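Local coordinates for peptide-binding protein (Photobacterium damsela subsp. piscicida, PDB 6SQX) that cleaves the peptidoglycan of potentially competing bacteria as a secreted NlpC/P60 endopeptidase, probably acting as a cysteine-type peptidase, at residues F77-N82 with L91-D96; R99-R104 with R152-S157. All coordinates share one frame; numbering follows the deposited sequence.

Contact 1: residues F77-N82 with L91-D96; sequences FYYVPN and LKLEND
Within 91-96, Leu93 alone meets Phe77 and Tyr79. Phe77 lies on strand 76-78, which pairs with antiparallel strand 87-89 in a two-stranded β-hairpin, and Tyr79 follows two residues further on. Lys92, early in 91-96, runs its chain outward, and NZ returns to the syn lone pair of Asp96 OD2 in a salt bridge of 2.9 Å, one helical turn on. Leu93 then points its branch at the hairpin. Leu93 CD1 lies 4.2 Å from Phe77 CD2, the two side chains crossing at about a right angle, and 4.5 Å from Tyr79 OH. The first torsion of Phe77 (chi1 165°) carries its ring away from the backbone N and toward the helix, bringing CD2 to Leu93. The two aromatics are themselves fitted together, Phe77 CE2 lying over the rim of a Tyr79 face, 3.4 Å from Tyr79 CE1. Glu94 turns elsewhere, OE1 accepting from Trp209 NE1, while Leu207 of strand 206-211 packs on both Phe77 and Leu93. Asp96 ends the segment, its OD1 paired with Arg99. No hydrogen bond passes between 77-82 and 91-96 to set the geometry: the small contact rests mainly on the apolar Leu93-Phe77 touch, suited to a branched leucine and a phenylalanine ring, with the tyrosine hydroxyl only at van der Waals range.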
loop_
_atom_site.group_PDB
_atom_site.type_symbol
_atom_site.label_atom_id
_atom_site.label_comp_id
_atom_site.label_asym_id
_atom_site.label_seq_id
_atom_site.Cartn_x
_atom_site.Cartn_y
_atom_site.Cartn_z
ATOM N N PHE A 77 -17.825 -6.020 2.434
ATOM C CA PHE A 77 -16.432 -5.733 2.107
ATOM C C PHE A 77 -15.526 -6.255 3.215
ATOM O O PHE A 77 -15.764 -5.980 4.397
ATOM C CB PHE A 77 -16.199 -4.221 1.898
ATOM C CG PHE A 77 -14.747 -3.834 1.924
ATOM C CD1 PHE A 77 -13.880 -4.220 0.891
ATOM C CD2 PHE A 77 -14.241 -3.120 2.998
ATOM C CE1 PHE A 77 -12.511 -3.870 0.922
ATOM C CE2 PHE A 77 -12.869 -2.783 3.035
ATOM C CZ PHE A 77 -12.020 -3.177 1.998
ATOM N N TYR A 78 -14.484 -6.990 2.837
ATOM C CA TYR A 78 -13.515 -7.566 3.769
ATOM C C TYR A 78 -12.163 -6.881 3.609
ATOM O O TYR A 78 -11.618 -6.880 2.513
ATOM C CB TYR A 78 -13.315 -9.052 3.456
ATOM C CG TYR A 78 -14.545 -9.872 3.752
ATOM C CD1 TYR A 78 -15.642 -9.875 2.874
ATOM C CD2 TYR A 78 -14.626 -10.638 4.919
ATOM C CE1 TYR A 78 -16.807 -10.621 3.171
ATOM C CE2 TYR A 78 -15.766 -11.402 5.212
ATOM C CZ TYR A 78 -16.854 -11.371 4.356
ATOM O OH TYR A 78 -17.982 -12.117 4.650
ATOM N N TYR A 79 -11.571 -6.391 4.703
ATOM C CA TYR A 79 -10.154 -6.009 4.587
ATOM C C TYR A 79 -9.273 -7.215 4.323
ATOM O O TYR A 79 -8.202 -7.072 3.711
ATOM C CB TYR A 79 -9.670 -5.295 5.863
ATOM C CG TYR A 79 -10.324 -3.968 6.029
ATOM C CD1 TYR A 79 -9.959 -2.883 5.228
ATOM C CD2 TYR A 79 -11.331 -3.779 6.984
ATOM C CE1 TYR A 79 -10.590 -1.654 5.349
ATOM C CE2 TYR A 79 -11.954 -2.528 7.132
ATOM C CZ TYR A 79 -11.565 -1.465 6.308
ATOM O OH TYR A 79 -12.178 -0.233 6.399
ATOM N N VAL A 80 -9.654 -8.396 4.799
ATOM C CA VAL A 80 -8.945 -9.644 4.541
ATOM C C VAL A 80 -9.984 -10.639 4.030
ATOM O O VAL A 80 -10.806 -11.134 4.826
ATOM C CB VAL A 80 -8.245 -10.146 5.820
ATOM C CG1 VAL A 80 -7.571 -11.524 5.582
ATOM C CG2 VAL A 80 -7.231 -9.083 6.304
ATOM N N PRO A 81 -10.054 -10.908 2.728
ATOM C CA PRO A 81 -11.116 -11.781 2.191
ATOM C C PRO A 81 -11.210 -13.072 2.980
ATOM O O PRO A 81 -10.208 -13.675 3.368
ATOM C CB PRO A 81 -10.657 -12.035 0.743
ATOM C CG PRO A 81 -9.983 -10.771 0.377
ATOM C CD PRO A 81 -9.227 -10.315 1.658
ATOM N N ASN A 82 -12.448 -13.464 3.272
ATOM C CA ASN A 82 -12.818 -14.701 3.966
ATOM C C ASN A 82 -12.518 -14.690 5.452
ATOM O O ASN A 82 -12.865 -15.673 6.136
ATOM C CB ASN A 82 -12.217 -15.974 3.345
ATOM C CG ASN A 82 -12.708 -16.225 1.937
ATOM O OD1 ASN A 82 -11.910 -16.508 1.003
ATOM N ND2 ASN A 82 -14.024 -16.121 1.752
ATOM N N LEU A 91 -22.737 -0.208 2.637
ATOM C CA LEU A 91 -23.604 0.961 2.733
ATOM C C LEU A 91 -23.373 1.709 4.048
ATOM O O LEU A 91 -23.328 2.951 4.071
ATOM C CB LEU A 91 -25.067 0.537 2.576
ATOM C CG LEU A 91 -26.140 1.642 2.594
ATOM C CD1 LEU A 91 -25.822 2.696 1.509
ATOM C CD2 LEU A 91 -27.515 0.994 2.381
ATOM N N LYS A 92 -23.168 0.971 5.144
ATOM C CA LYS A 92 -22.842 1.621 6.420
ATOM C C LYS A 92 -21.550 2.427 6.305
ATOM O O LYS A 92 -21.478 3.577 6.757
ATOM C CB LYS A 92 -22.735 0.581 7.541
ATOM C CG LYS A 92 -22.297 1.152 8.885
ATOM C CD LYS A 92 -22.024 0.036 9.901
ATOM C CE LYS A 92 -21.874 0.578 11.320
ATOM N NZ LYS A 92 -20.877 1.682 11.452
ATOM N N LEU A 93 -20.505 1.827 5.710
ATOM C CA LEU A 93 -19.235 2.547 5.561
ATOM C C LEU A 93 -19.410 3.811 4.728
ATOM O O LEU A 93 -18.793 4.841 5.017
ATOM C CB LEU A 93 -18.163 1.637 4.949
ATOM C CG LEU A 93 -17.550 0.530 5.822
ATOM C CD1 LEU A 93 -16.450 -0.253 5.055
ATOM C CD2 LEU A 93 -16.981 1.044 7.147
ATOM N N GLU A 94 -20.210 3.740 3.662
ATOM C CA GLU A 94 -20.446 4.918 2.840
ATOM C C GLU A 94 -21.142 6.008 3.626
ATOM O O GLU A 94 -20.737 7.177 3.586
ATOM C CB GLU A 94 -21.248 4.546 1.599
ATOM C CG GLU A 94 -20.459 3.630 0.647
ATOM C CD GLU A 94 -19.185 4.287 0.147
ATOM O OE1 GLU A 94 -19.304 5.340 -0.526
ATOM O OE2 GLU A 94 -18.096 3.737 0.441
ATOM N N ASN A 95 -22.187 5.640 4.354
ATOM C CA ASN A 95 -22.893 6.629 5.175
ATOM C C ASN A 95 -21.994 7.195 6.271
ATOM O O ASN A 95 -22.043 8.398 6.561
ATOM C CB ASN A 95 -24.168 6.027 5.775
ATOM C CG ASN A 95 -25.282 5.897 4.753
ATOM O OD1 ASN A 95 -25.590 6.843 4.024
ATOM N ND2 ASN A 95 -25.900 4.730 4.704
ATOM N N ASP A 96 -21.166 6.339 6.890
ATOM C CA ASP A 96 -20.210 6.804 7.892
ATOM C C ASP A 96 -19.235 7.817 7.306
ATOM O O ASP A 96 -18.856 8.778 7.985
ATOM C CB ASP A 96 -19.412 5.632 8.469
ATOM C CG ASP A 96 -20.232 4.740 9.389
ATOM O OD1 ASP A 96 -21.374 5.087 9.732
ATOM O OD2 ASP A 96 -19.704 3.687 9.768
#

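Contact 2: residues R99-R104 with R152-S157; sequences RYYKER and RSLPTS. With EDO (1,2-ethanediol), chain H; EDO (1,2-ethanediol), chain U.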
loop_
_atom_site.group_PDB
_atom_site.type_symbol
_atom_site.label_atom_id
_atom_site.label_comp_id
_atom_site.label_asym_id
_atom_site.label_seq_id
_atom_site.Cartn_x
_atom_site.Cartn_y
_atom_site.Cartn_z
ATOM N N ARG A 99 -20.986 11.199 6.811
ATOM C CA ARG A 99 -21.164 11.834 8.114
ATOM C C ARG A 99 -19.851 12.391 8.651
ATOM O O ARG A 99 -19.824 13.476 9.261
ATOM C CB ARG A 99 -21.777 10.826 9.094
ATOM C CG ARG A 99 -22.241 11.410 10.421
ATOM C CD ARG A 99 -23.058 10.397 11.233
ATOM N NE ARG A 99 -22.284 9.221 11.618
ATOM C CZ ARG A 99 -22.394 8.020 11.046
ATOM N NH1 ARG A 99 -21.633 7.022 11.469
ATOM N NH2 ARG A 99 -23.272 7.809 10.067
ATOM N N TYR A 100 -18.760 11.651 8.459
ATOM C CA TYR A 100 -17.473 12.073 8.997
ATOM C C TYR A 100 -17.064 13.428 8.435
ATOM O O TYR A 100 -16.582 14.296 9.174
ATOM C CB TYR A 100 -16.419 11.028 8.659
ATOM C CG TYR A 100 -15.085 11.306 9.278
ATOM C CD1 TYR A 100 -14.758 10.812 10.531
ATOM C CD2 TYR A 100 -14.126 12.042 8.590
ATOM C CE1 TYR A 100 -13.502 11.064 11.095
ATOM C CE2 TYR A 100 -12.887 12.308 9.144
ATOM C CZ TYR A 100 -12.569 11.815 10.388
ATOM O OH TYR A 100 -11.327 12.095 10.917
ATOM N N TYR A 101 -17.237 13.630 7.122
ATOM C CA TYR A 101 -16.818 14.891 6.513
ATOM C C TYR A 101 -17.862 15.994 6.612
ATOM O O TYR A 101 -17.496 17.179 6.619
ATOM C CB TYR A 101 -16.373 14.658 5.070
ATOM C CG TYR A 101 -15.093 13.874 5.082
ATOM C CD1 TYR A 101 -13.911 14.479 5.512
ATOM C CD2 TYR A 101 -15.047 12.523 4.694
ATOM C CE1 TYR A 101 -12.722 13.773 5.556
ATOM C CE2 TYR A 101 -13.840 11.795 4.731
ATOM C CZ TYR A 101 -12.682 12.432 5.178
ATOM O OH TYR A 101 -11.505 11.729 5.238
ATOM N N LYS A 102 -19.149 15.645 6.739
ATOM C CA LYS A 102 -20.152 16.675 6.975
ATOM C C LYS A 102 -19.883 17.398 8.287
ATOM O O LYS A 102 -20.104 18.603 8.386
ATOM C CB LYS A 102 -21.556 16.076 6.981
ATOM C CG LYS A 102 -22.198 15.968 5.604
ATOM C CD LYS A 102 -23.724 16.064 5.715
ATOM C CE LYS A 102 -24.456 15.378 4.554
ATOM N NZ LYS A 102 -24.162 15.950 3.210
ATOM N N GLU A 103 -19.348 16.684 9.273
ATOM C CA GLU A 103 -19.122 17.175 10.625
ATOM C C GLU A 103 -17.811 17.931 10.792
ATOM O O GLU A 103 -17.501 18.345 11.916
ATOM C CB GLU A 103 -19.144 15.993 11.607
ATOM C CG GLU A 103 -20.518 15.335 11.755
ATOM C CD GLU A 103 -20.505 14.144 12.690
ATOM O OE1 GLU A 103 -19.406 13.737 13.141
ATOM O OE2 GLU A 103 -21.602 13.606 12.964
ATOM N N ARG A 104 -17.022 18.115 9.728
ATOM C CA ARG A 104 -15.689 18.680 9.876
ATOM C C ARG A 104 -15.455 19.852 8.938
ATOM O O ARG A 104 -16.109 20.003 7.906
ATOM C CB ARG A 104 -14.599 17.641 9.640
ATOM C CG ARG A 104 -14.358 16.784 10.838
ATOM C CD ARG A 104 -13.544 15.546 10.468
ATOM N NE ARG A 104 -13.245 14.773 11.674
ATOM C CZ ARG A 104 -14.133 14.002 12.297
ATOM N NH1 ARG A 104 -15.370 13.912 11.828
ATOM N NH2 ARG A 104 -13.784 13.327 13.391
ATOM N N ARG A 152 -10.605 6.755 -3.863
ATOM C CA ARG A 152 -11.023 7.891 -3.050
ATOM C C ARG A 152 -12.161 7.473 -2.108
ATOM O O ARG A 152 -13.029 6.675 -2.485
ATOM C CB ARG A 152 -11.571 9.025 -3.978
ATOM C CG ARG A 152 -10.627 9.413 -5.174
ATOM C CD ARG A 152 -9.336 10.115 -4.698
ATOM N NE ARG A 152 -9.650 11.470 -4.244
ATOM C CZ ARG A 152 -8.840 12.244 -3.534
ATOM N NH1 ARG A 152 -7.645 11.757 -3.175
ATOM N NH2 ARG A 152 -9.225 13.478 -3.186
ATOM N N SER A 153 -12.195 8.045 -0.903
ATOM C CA SER A 153 -13.256 7.638 0.014
ATOM C C SER A 153 -14.611 8.218 -0.363
ATOM O O SER A 153 -15.638 7.692 0.087
ATOM C CB SER A 153 -12.889 8.027 1.430
ATOM O OG SER A 153 -12.898 9.427 1.610
ATOM N N LEU A 154 -14.649 9.313 -1.114
ATOM C CA LEU A 154 -15.834 9.963 -1.653
ATOM C C LEU A 154 -15.552 10.227 -3.121
ATOM O O LEU A 154 -14.385 10.364 -3.505
ATOM C CB LEU A 154 -16.050 11.322 -0.972
ATOM C CG LEU A 154 -16.416 11.272 0.511
ATOM C CD1 LEU A 154 -16.433 12.689 1.077
ATOM C CD2 LEU A 154 -17.789 10.583 0.690
ATOM N N PRO A 155 -16.579 10.324 -3.953
ATOM C CA PRO A 155 -16.332 10.505 -5.411
ATOM C C PRO A 155 -15.982 11.945 -5.749
ATOM O O PRO A 155 -16.804 12.732 -6.244
ATOM C CB PRO A 155 -17.660 10.074 -6.038
ATOM C CG PRO A 155 -18.696 10.368 -4.957
ATOM C CD PRO A 155 -17.988 9.996 -3.663
ATOM N N THR A 156 -14.720 12.291 -5.475
ATOM C CA THR A 156 -14.228 13.636 -5.736
ATOM C C THR A 156 -12.716 13.586 -5.814
ATOM O O THR A 156 -12.072 12.796 -5.109
ATOM C CB THR A 156 -14.643 14.643 -4.638
ATOM O OG1 THR A 156 -14.175 15.973 -4.953
ATOM C CG2 THR A 156 -14.096 14.232 -3.277
ATOM N N SER A 157 -12.175 14.410 -6.710
ATOM C CA SER A 157 -10.740 14.630 -6.774
ATOM C C SER A 157 -10.291 15.739 -5.837
ATOM O O SER A 157 -9.078 15.954 -5.685
ATOM C CB SER A 157 -10.309 14.941 -8.208
ATOM O OG SER A 157 -11.010 16.066 -8.704
HETATM C C1 EDO H . -9.089 13.945 9.051
HETATM O O1 EDO H . -10.147 14.333 9.949
HETATM C C2 EDO H . -7.960 13.293 9.833
HETATM O O2 EDO H . -7.473 14.241 10.814
HETATM C C1 EDO U . -8.639 8.967 7.347
HETATM O O1 EDO U . -7.421 8.409 7.843
HETATM C C2 EDO U . -9.293 9.834 8.413
HETATM O O2 EDO U . -10.679 9.971 8.085
HETATM O O HOH W 1 -11.506 9.382 4.036
#
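Tyr101, near the C-terminal end of helix 90-102, lies against Ser153 and Leu154 in a loop that probably belongs to the SH3b1-type barrel, as Arg152 pairs by backbone with Trp209. The tyrosine ring and the leucine chain cross obliquely, Tyr101 CD2 standing 3.9 Å from Leu154 CD1. A leucine serves well here, since Met126 of helix 118-126 also packs on it. One face of Tyr101 receives the edge of Tyr100, whose CD2 sits 3.6 Å above the ring centre. Over a face of Tyr100 in turn lies the guanidinium group of Arg104, carried there by a chain extended from CG to NE; its NH1 also donates to Tyr100 O at 2.9 Å, on a lone pair in the carbonyl plane, and thus helps fix the group over the ring. Tyr100 OH is hydrogen-bonded to O1 of an ethanediol at 2.7 Å. Phe160 meets Tyr101 with the ring planes about 60° apart. On the loop side, Arg152 NE gives a nearly straight bond (170°) to Thr156 O at 2.9 Å, spanning the inverse γ-turn centred on Pro155. Tyrosine is apt at position 101 because the ring packs while Tyr101 OH reaches a water shared with Ser153 OG, which chi1 69° sets between backbone N and carbonyl carbon. This water lies in the plane of the Tyr101 ring, 2.6 Å from Tyr101 OH and 2.8 Å from Ser153 OG.

Contacts 1 and 2 follow one another along helix 90-102, their centres about 16 Å apart. Leu93 and Tyr101, the helix residues that carry them, are two turns and a little more apart, CA to CA 12.6 Å. Between them Thr97 is hydrogen-bonded through OG1 to Leu93 O and touches Ser153 and Leu154. Contact 1 ties the helix to its own hairpin, where Tyr79 stacks on Tyr345 of the NlpC/P60 region; contact 2 ties it to the probable SH3b1-type domain, which contact 1 also meets through Leu207. The helix and its hairpin together thus lie between these two parts. Neither contact includes Cys324, found oxidised to cysteinesulfonic acid, and the ethanediols nearby probably come from the crystallisation liquor.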